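Local structure of aldehyde reductase YahK (Escherichia coli, 1UUF) at residues A[226-231]-A[242-247]; A[195-200]-A[220-225]; A[46-51]-A[92-97]. The protein catalyses the NADPH-dependent reduction of a wide range of aldehydes to the corresponding alcohols, as a zinc-containing member of the alcohol dehydrogenase family. All coordinates share one frame; numbering follows the deposited sequence.

Interaction 1: residues A[226-231]-A[242-247]; sequences TSEAKR and VVNSRN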
loop_
_atom_site.group_PDB
_atom_site.type_symbol
_atom_site.label_atom_id
_atom_site.label_comp_id
_atom_site.label_asym_id
_atom_site.label_seq_id
_atom_site.Cartn_x
_atom_site.Cartn_y
_atom_site.Cartn_z
ATOM N N THR A 226 -16.499 15.328 7.284
ATOM C CA THR A 226 -17.589 15.216 6.320
ATOM C C THR A 226 -18.701 16.221 6.609
ATOM O O THR A 226 -19.725 16.236 5.926
ATOM C CB THR A 226 -18.193 13.797 6.318
ATOM O OG1 THR A 226 -18.566 13.432 7.651
ATOM C CG2 THR A 226 -17.186 12.790 5.783
ATOM N N SER A 227 -18.492 17.062 7.620
ATOM C CA SER A 227 -19.480 18.072 7.992
ATOM C C SER A 227 -18.820 19.365 8.457
ATOM O O SER A 227 -17.758 19.344 9.079
ATOM C CB SER A 227 -20.393 17.543 9.102
ATOM O OG SER A 227 -19.664 17.265 10.285
ATOM N N GLU A 228 -19.459 20.490 8.152
ATOM C CA GLU A 228 -18.943 21.796 8.539
ATOM C C GLU A 228 -18.937 21.970 10.050
ATOM O O GLU A 228 -18.178 22.771 10.588
ATOM C CB GLU A 228 -19.795 22.906 7.916
ATOM C CG GLU A 228 -19.602 23.078 6.426
ATOM C CD GLU A 228 -18.172 23.424 6.072
ATOM O OE1 GLU A 228 -17.641 24.409 6.633
ATOM O OE2 GLU A 228 -17.576 22.714 5.235
ATOM N N ALA A 229 -19.784 21.209 10.731
ATOM C CA ALA A 229 -19.903 21.301 12.179
ATOM C C ALA A 229 -18.607 21.071 12.949
ATOM O O ALA A 229 -18.385 21.690 13.988
ATOM C CB ALA A 229 -20.969 20.328 12.667
ATOM N N LYS A 230 -17.743 20.195 12.443
ATOM C CA LYS A 230 -16.502 19.893 13.147
ATOM C C LYS A 230 -15.272 20.636 12.636
ATOM O O LYS A 230 -14.154 20.357 13.064
ATOM C CB LYS A 230 -16.254 18.384 13.107
ATOM C CG LYS A 230 -17.450 17.581 13.595
ATOM C CD LYS A 230 -17.222 16.086 13.491
ATOM C CE LYS A 230 -16.274 15.595 14.565
ATOM N NZ LYS A 230 -16.007 14.137 14.418
ATOM N N ARG A 231 -15.474 21.594 11.738
ATOM C CA ARG A 231 -14.350 22.342 11.191
ATOM C C ARG A 231 -13.582 23.112 12.264
ATOM O O ARG A 231 -12.359 23.015 12.344
ATOM C CB ARG A 231 -14.824 23.307 10.101
ATOM C CG ARG A 231 -13.689 24.073 9.435
ATOM C CD ARG A 231 -14.213 25.063 8.411
ATOM N NE ARG A 231 -14.865 24.397 7.287
ATOM C CZ ARG A 231 -14.224 23.909 6.229
ATOM N NH1 ARG A 231 -12.906 24.014 6.138
ATOM N NH2 ARG A 231 -14.903 23.314 5.257
ATOM N N VAL A 242 -8.179 22.601 7.400
ATOM C CA VAL A 242 -9.298 21.682 7.512
ATOM C C VAL A 242 -10.026 21.625 6.179
ATOM O O VAL A 242 -10.212 22.647 5.509
ATOM C CB VAL A 242 -10.290 22.113 8.616
ATOM C CG1 VAL A 242 -11.446 21.133 8.680
ATOM C CG2 VAL A 242 -9.579 22.160 9.958
ATOM N N VAL A 243 -10.417 20.421 5.789
ATOM C CA VAL A 243 -11.127 20.220 4.539
ATOM C C VAL A 243 -12.401 19.415 4.751
ATOM O O VAL A 243 -12.402 18.417 5.471
ATOM C CB VAL A 243 -10.242 19.471 3.517
ATOM C CG1 VAL A 243 -11.054 19.112 2.274
ATOM C CG2 VAL A 243 -9.050 20.333 3.132
ATOM N N ASN A 244 -13.495 19.871 4.150
ATOM C CA ASN A 244 -14.752 19.137 4.230
ATOM C C ASN A 244 -14.650 18.235 3.010
ATOM O O ASN A 244 -14.758 18.704 1.878
ATOM C CB ASN A 244 -15.955 20.066 4.072
ATOM C CG ASN A 244 -17.272 19.326 4.198
ATOM O OD1 ASN A 244 -17.415 18.206 3.705
ATOM N ND2 ASN A 244 -18.244 19.950 4.853
ATOM N N SER A 245 -14.430 16.945 3.238
ATOM C CA SER A 245 -14.261 16.004 2.139
ATOM C C SER A 245 -15.451 15.893 1.193
ATOM O O SER A 245 -15.342 15.272 0.133
ATOM C CB SER A 245 -13.892 14.619 2.683
ATOM O OG SER A 245 -14.877 14.128 3.571
ATOM N N ARG A 246 -16.580 16.490 1.562
ATOM C CA ARG A 246 -17.761 16.449 0.705
ATOM C C ARG A 246 -17.768 17.609 -0.289
ATOM O O ARG A 246 -18.625 17.672 -1.170
ATOM C CB ARG A 246 -19.044 16.497 1.535
ATOM C CG ARG A 246 -19.233 15.336 2.497
ATOM C CD ARG A 246 -20.683 15.268 2.946
ATOM N NE ARG A 246 -21.555 14.871 1.843
ATOM C CZ ARG A 246 -22.872 15.053 1.823
ATOM N NH1 ARG A 246 -23.481 15.631 2.849
ATOM N NH2 ARG A 246 -23.581 14.651 0.777
ATOM N N ASN A 247 -16.819 18.529 -0.143
ATOM C CA ASN A 247 -16.727 19.669 -1.047
ATOM C C ASN A 247 -15.580 19.460 -2.030
ATOM O O ASN A 247 -14.408 19.621 -1.687
ATOM C CB ASN A 247 -16.529 20.969 -0.260
ATOM C CG ASN A 247 -17.736 21.321 0.594
ATOM O OD1 ASN A 247 -18.875 21.047 0.215
ATOM N ND2 ASN A 247 -17.495 21.945 1.742
#
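N244 and R231 reach E228 with the same first torsion: each holds CG anti to its backbone N (chi1 -178° and -177°). In N244 this points the amide at E228 OE2. R231 bends further along, at chi3, which brings the edge of the guanidinium to the E228 carboxylate. E228 lies between the two.

R231 takes the carboxylate side-on. R231 NE donates to E228 OE1 at 2.9 Å. R231 NH2 donates to E228 OE2 at 2.7 Å as a salt bridge. The second bond uses the syn lone pair of OE2 and stays in the guanidinium plane. N244 ND2 meets the same E228 OE2 at 2.9 Å on its anti side, with an N-H...O angle of 157°. The amide and carboxylate planes are nearly parallel.

R231 NH1 adds a weak bond to V242 O at 3.1 Å. Its aliphatic part is used as well: R231 CG packs on V242 CG1 at 3.8 Å. On the other side of the N244 amide, OD1 accepts from R246 N at 2.9 Å, closing an Asx turn. Farther out, T226 CG2 rests on S245 OG at 3.5 Å, and the R246 CD methylene lies by T226 O.

R231 NH2 also forms a salt bridge to E250 of helix 248-252. E250 accepts from N244 N and N247 ND2 as well. The loop after strand 220-225 is thus tied to the edge strand of the Rossmann-type sheet.

Two donors on E228 OE2 should stabilise the ionised carboxylate. R231, placed between two acids, would be expected to stay charged. With both ends of its amide bonded, N244 has its rotation fixed and links the ion pair to the turn.

Interaction 2: residues A[195-200]-A[220-225]; sequences GKKVGV and HVVAFT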
loop_
_atom_site.group_PDB
_atom_site.type_symbol
_atom_site.label_atom_id
_atom_site.label_comp_id
_atom_site.label_asym_id
_atom_site.label_seq_id
_atom_site.Cartn_x
_atom_site.Cartn_y
_atom_site.Cartn_z
ATOM N N GLY A 195 8.404 19.270 7.395
ATOM C CA GLY A 195 8.579 19.134 5.960
ATOM C C GLY A 195 7.639 18.151 5.293
ATOM O O GLY A 195 7.668 17.992 4.073
ATOM N N LYS A 196 6.809 17.482 6.090
ATOM C CA LYS A 196 5.856 16.513 5.562
ATOM C C LYS A 196 4.442 17.053 5.677
ATOM O O LYS A 196 4.090 17.669 6.682
ATOM C CB LYS A 196 5.929 15.199 6.345
ATOM C CG LYS A 196 7.300 14.545 6.372
ATOM C CD LYS A 196 7.785 14.208 4.973
ATOM C CE LYS A 196 9.055 13.375 5.025
ATOM N NZ LYS A 196 8.797 12.040 5.626
ATOM N N LYS A 197 3.634 16.819 4.648
ATOM C CA LYS A 197 2.246 17.251 4.665
ATOM C C LYS A 197 1.455 15.990 4.994
ATOM O O LYS A 197 1.436 15.036 4.215
ATOM C CB LYS A 197 1.829 17.807 3.304
ATOM C CG LYS A 197 0.421 18.382 3.312
ATOM C CD LYS A 197 0.057 19.042 1.995
ATOM C CE LYS A 197 -1.353 19.614 2.068
ATOM N NZ LYS A 197 -1.787 20.244 0.787
ATOM N N VAL A 198 0.818 15.987 6.158
ATOM C CA VAL A 198 0.075 14.825 6.619
ATOM C C VAL A 198 -1.409 15.088 6.788
ATOM O O VAL A 198 -1.815 16.110 7.344
ATOM C CB VAL A 198 0.634 14.339 7.969
ATOM C CG1 VAL A 198 -0.157 13.135 8.467
ATOM C CG2 VAL A 198 2.108 14.001 7.821
ATOM N N GLY A 199 -2.216 14.156 6.300
ATOM C CA GLY A 199 -3.648 14.305 6.431
ATOM C C GLY A 199 -4.187 13.346 7.468
ATOM O O GLY A 199 -3.655 12.250 7.660
ATOM N N VAL A 200 -5.226 13.773 8.170
ATOM C CA VAL A 200 -5.864 12.929 9.166
ATOM C C VAL A 200 -7.342 12.970 8.829
ATOM O O VAL A 200 -7.959 14.037 8.845
ATOM C CB VAL A 200 -5.643 13.448 10.598
ATOM C CG1 VAL A 200 -6.442 12.598 11.585
ATOM C CG2 VAL A 200 -4.157 13.384 10.948
ATOM N N HIS A 220 2.864 19.313 8.787
ATOM C CA HIS A 220 1.852 20.289 8.416
ATOM C C HIS A 220 0.630 19.384 8.349
ATOM O O HIS A 220 0.562 18.484 7.511
ATOM C CB HIS A 220 2.145 20.894 7.047
ATOM C CG HIS A 220 1.111 21.876 6.597
ATOM N ND1 HIS A 220 -0.086 21.492 6.034
ATOM C CD2 HIS A 220 1.084 23.230 6.653
ATOM C CE1 HIS A 220 -0.807 22.565 5.762
ATOM N NE2 HIS A 220 -0.120 23.632 6.128
ATOM N N VAL A 221 -0.328 19.617 9.239
ATOM C CA VAL A 221 -1.504 18.761 9.328
ATOM C C VAL A 221 -2.798 19.286 8.720
ATOM O O VAL A 221 -3.220 20.402 9.003
ATOM C CB VAL A 221 -1.782 18.418 10.806
ATOM C CG1 VAL A 221 -2.958 17.454 10.917
ATOM C CG2 VAL A 221 -0.535 17.823 11.435
ATOM N N VAL A 222 -3.419 18.458 7.885
ATOM C CA VAL A 222 -4.693 18.800 7.268
ATOM C C VAL A 222 -5.714 17.787 7.771
ATOM O O VAL A 222 -5.544 16.581 7.580
ATOM C CB VAL A 222 -4.637 18.713 5.730
ATOM C CG1 VAL A 222 -5.998 19.084 5.147
ATOM C CG2 VAL A 222 -3.561 19.647 5.194
ATOM N N ALA A 223 -6.755 18.273 8.440
ATOM C CA ALA A 223 -7.794 17.394 8.951
ATOM C C ALA A 223 -8.949 17.365 7.969
ATOM O O ALA A 223 -9.298 18.391 7.390
ATOM C CB ALA A 223 -8.282 17.882 10.310
ATOM N N PHE A 224 -9.539 16.186 7.789
ATOM C CA PHE A 224 -10.668 16.020 6.883
ATOM C C PHE A 224 -11.917 15.611 7.654
ATOM O O PHE A 224 -11.886 14.680 8.461
ATOM C CB PHE A 224 -10.370 14.945 5.831
ATOM C CG PHE A 224 -9.254 15.298 4.895
ATOM C CD1 PHE A 224 -7.927 15.122 5.270
ATOM C CD2 PHE A 224 -9.532 15.808 3.634
ATOM C CE1 PHE A 224 -6.889 15.452 4.397
ATOM C CE2 PHE A 224 -8.501 16.140 2.751
ATOM C CZ PHE A 224 -7.179 15.961 3.135
ATOM N N THR A 225 -13.019 16.306 7.393
ATOM C CA THR A 225 -14.286 16.001 8.045
ATOM C C THR A 225 -15.357 15.928 6.964
ATOM O O THR A 225 -15.148 16.407 5.857
ATOM C CB THR A 225 -14.684 17.099 9.042
ATOM O OG1 THR A 225 -15.876 16.707 9.732
ATOM C CG2 THR A 225 -14.938 18.409 8.308
#
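Five backbone hydrogen bonds join K196-V200 to H220-F224 as a parallel ladder. H220 N donates to K196 O at 2.9 Å, nearly along the C=O axis. V198 N then bonds H220 O, and V222 N returns to V198 O. V200 N to V222 O and F224 N to V200 O complete the set. CA-H...O contacts fill in between them, the shortest from G199 CA to V222 O at 3.2 Å.

Beyond the backbone, K197 stays extended past CG and runs beside H220, both pointing the same way. K197 CE reaches V222 CG2 at 3.8 Å, and its NZ goes on to S257 and H254. The F224 ring turns its edge to the other strand. F224 CE1 lies 4.0 Å from G199 CA, where the glycine leaves room for the ring. V200 CG2 and V221 CG1 meet at 4.2 Å on the face that also carries V198 and A223.

The strands are the two of a beta-alpha-beta unit of the Rossmann type, joined by the crossover through helix 205-216. That helix covers V200, V221 and A223 through I211 and A214. Strand 258-263 flanks strand 197-201, and strand 241-244 flanks strand 220-225.

Interaction 3: residues A[46-51]-A[92-97]; sequences GPNDVK and GDQVEK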
loop_
_atom_site.group_PDB
_atom_site.type_symbol
_atom_site.label_atom_id
_atom_site.label_comp_id
_atom_site.label_asym_id
_atom_site.label_seq_id
_atom_site.Cartn_x
_atom_site.Cartn_y
_atom_site.Cartn_z
ATOM N N GLY A 46 2.582 -13.633 39.455
ATOM C CA GLY A 46 3.674 -14.578 39.304
ATOM C C GLY A 46 4.992 -13.831 39.404
ATOM O O GLY A 46 4.989 -12.612 39.567
ATOM N N PRO A 47 6.136 -14.521 39.297
ATOM C CA PRO A 47 7.438 -13.852 39.392
ATOM C C PRO A 47 7.667 -12.672 38.445
ATOM O O PRO A 47 8.390 -11.739 38.788
ATOM C CB PRO A 47 8.434 -14.992 39.164
ATOM C CG PRO A 47 7.654 -15.983 38.348
ATOM C CD PRO A 47 6.308 -15.958 39.023
ATOM N N ASN A 48 7.058 -12.708 37.263
ATOM C CA ASN A 48 7.224 -11.622 36.297
ATOM C C ASN A 48 5.999 -10.716 36.195
ATOM O O ASN A 48 5.959 -9.819 35.347
ATOM C CB ASN A 48 7.520 -12.185 34.904
ATOM C CG ASN A 48 8.749 -13.068 34.876
ATOM O OD1 ASN A 48 9.845 -12.642 35.243
ATOM N ND2 ASN A 48 8.574 -14.309 34.431
ATOM N N ASP A 49 5.012 -10.940 37.058
ATOM C CA ASP A 49 3.776 -10.158 37.029
ATOM C C ASP A 49 3.724 -8.867 37.830
ATOM O O ASP A 49 4.406 -8.701 38.840
ATOM C CB ASP A 49 2.587 -11.018 37.464
ATOM C CG ASP A 49 2.291 -12.134 36.496
ATOM O OD1 ASP A 49 2.549 -11.954 35.285
ATOM O OD2 ASP A 49 1.782 -13.185 36.946
ATOM N N VAL A 50 2.872 -7.961 37.357
ATOM C CA VAL A 50 2.648 -6.671 37.993
ATOM C C VAL A 50 1.158 -6.607 38.315
ATOM O O VAL A 50 0.318 -6.776 37.423
ATOM C CB VAL A 50 2.990 -5.496 37.040
ATOM C CG1 VAL A 50 2.746 -4.162 37.742
ATOM C CG2 VAL A 50 4.433 -5.602 36.577
ATOM N N LYS A 51 0.831 -6.392 39.587
ATOM C CA LYS A 51 -0.561 -6.289 40.018
ATOM C C LYS A 51 -0.897 -4.806 40.016
ATOM O O LYS A 51 -0.257 -4.022 40.712
ATOM C CB LYS A 51 -0.732 -6.865 41.422
ATOM C CG LYS A 51 -2.146 -6.760 41.964
ATOM C CD LYS A 51 -2.229 -7.366 43.358
ATOM C CE LYS A 51 -3.633 -7.272 43.917
ATOM N NZ LYS A 51 -3.722 -7.923 45.252
ATOM N N GLY A 92 5.991 -9.253 41.150
ATOM C CA GLY A 92 6.615 -10.546 41.363
ATOM C C GLY A 92 8.067 -10.342 41.745
ATOM O O GLY A 92 8.611 -9.255 41.550
ATOM N N ASP A 93 8.700 -11.379 42.284
ATOM C CA ASP A 93 10.094 -11.282 42.704
ATOM C C ASP A 93 11.100 -11.175 41.557
ATOM O O ASP A 93 12.283 -10.929 41.793
ATOM C CB ASP A 93 10.456 -12.474 43.597
ATOM C CG ASP A 93 10.138 -13.808 42.950
ATOM O OD1 ASP A 93 10.597 -14.051 41.816
ATOM O OD2 ASP A 93 9.430 -14.621 43.581
ATOM N N GLN A 94 10.639 -11.362 40.322
ATOM C CA GLN A 94 11.524 -11.270 39.164
ATOM C C GLN A 94 11.309 -9.983 38.372
ATOM O O GLN A 94 12.021 -9.720 37.403
ATOM C CB GLN A 94 11.324 -12.473 38.236
ATOM C CG GLN A 94 11.744 -13.799 38.842
ATOM C CD GLN A 94 13.177 -13.781 39.328
ATOM O OE1 GLN A 94 14.101 -13.504 38.561
ATOM N NE2 GLN A 94 13.371 -14.076 40.608
ATOM N N VAL A 95 10.325 -9.187 38.780
ATOM C CA VAL A 95 10.042 -7.931 38.094
ATOM C C VAL A 95 11.182 -6.943 38.313
ATOM O O VAL A 95 11.609 -6.716 39.446
ATOM C CB VAL A 95 8.722 -7.309 38.592
ATOM C CG1 VAL A 95 8.570 -5.897 38.048
ATOM C CG2 VAL A 95 7.552 -8.168 38.141
ATOM N N GLU A 96 11.669 -6.351 37.228
ATOM C CA GLU A 96 12.781 -5.409 37.322
ATOM C C GLU A 96 12.427 -3.987 36.902
ATOM O O GLU A 96 13.120 -3.038 37.263
ATOM C CB GLU A 96 13.949 -5.904 36.467
ATOM C CG GLU A 96 14.236 -7.387 36.619
ATOM C CD GLU A 96 15.517 -7.805 35.929
ATOM O OE1 GLU A 96 16.601 -7.400 36.398
ATOM O OE2 GLU A 96 15.440 -8.535 34.919
ATOM N N LYS A 97 11.343 -3.843 36.147
ATOM C CA LYS A 97 10.920 -2.536 35.654
ATOM C C LYS A 97 10.057 -1.723 36.612
ATOM O O LYS A 97 10.129 -0.491 36.622
ATOM C CB LYS A 97 10.142 -2.702 34.344
ATOM C CG LYS A 97 10.922 -3.333 33.200
ATOM C CD LYS A 97 9.993 -3.761 32.064
ATOM C CE LYS A 97 9.188 -2.596 31.505
ATOM N NZ LYS A 97 8.271 -3.033 30.403
#
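P47 O accepts a hydrogen bond from Q94 N at 2.7 Å, the shortest polar bond between the segments. It is bent, with an N-H...O angle of 140°. The same oxygen takes a CA-H...O contact from G92 CA at 3.3 Å, and G46 O takes another from that carbon. G92, with no side chain, lets its CA come up against both carbonyls. D49 O accepts from G92 N at 2.9 Å, which is a straighter bond.

Each segment holds a type I beta turn, G46-D49 and G92-V95, and the two turns pack on each other. P47 CB sits against Q94 CG at 3.5 Å. A bend at chi2 (-55°) then brings Q94 NE2 back to D93 OD1 at 3.0 Å, from above the carboxylate plane. N48 OD1 touches Q94 CB at 3.3 Å. V95 CG2 lies over the N48-D49 backbone, 3.3 Å from D49 O, and faces V50 CG2.

D49 OD2 accepts from G46 N across the first turn and forms a salt bridge with R43. The contact joins the start of strand 49-58 to the loop after its antiparallel neighbour, strand 84-91, in the GroES-like domain. Strand 152-156 flanks strand 49-58, and E157 beyond it meets V50 and V95.

In the fold
From the N terminus, interaction 3 comes first. It closes a 40-residue loop inside the GroES-like domain, joining the start of strand 49-58 to the turn after strand 84-91. Interaction 2 follows and closes the crossover through helix 205-216. Interaction 1 then closes the shorter loop through helix 231-237. The three are in series, and none nests in or crosses another. Interactions 1 and 2 share the parallel sheet and touch, with V243 N to A223 O and S245 N to T225 O as probable hydrogen bonds. Interaction 3 lies on the opposite side of the chain's centre, its centre about 49 Å from that of interaction 1 and about 42 Å from that of interaction 2.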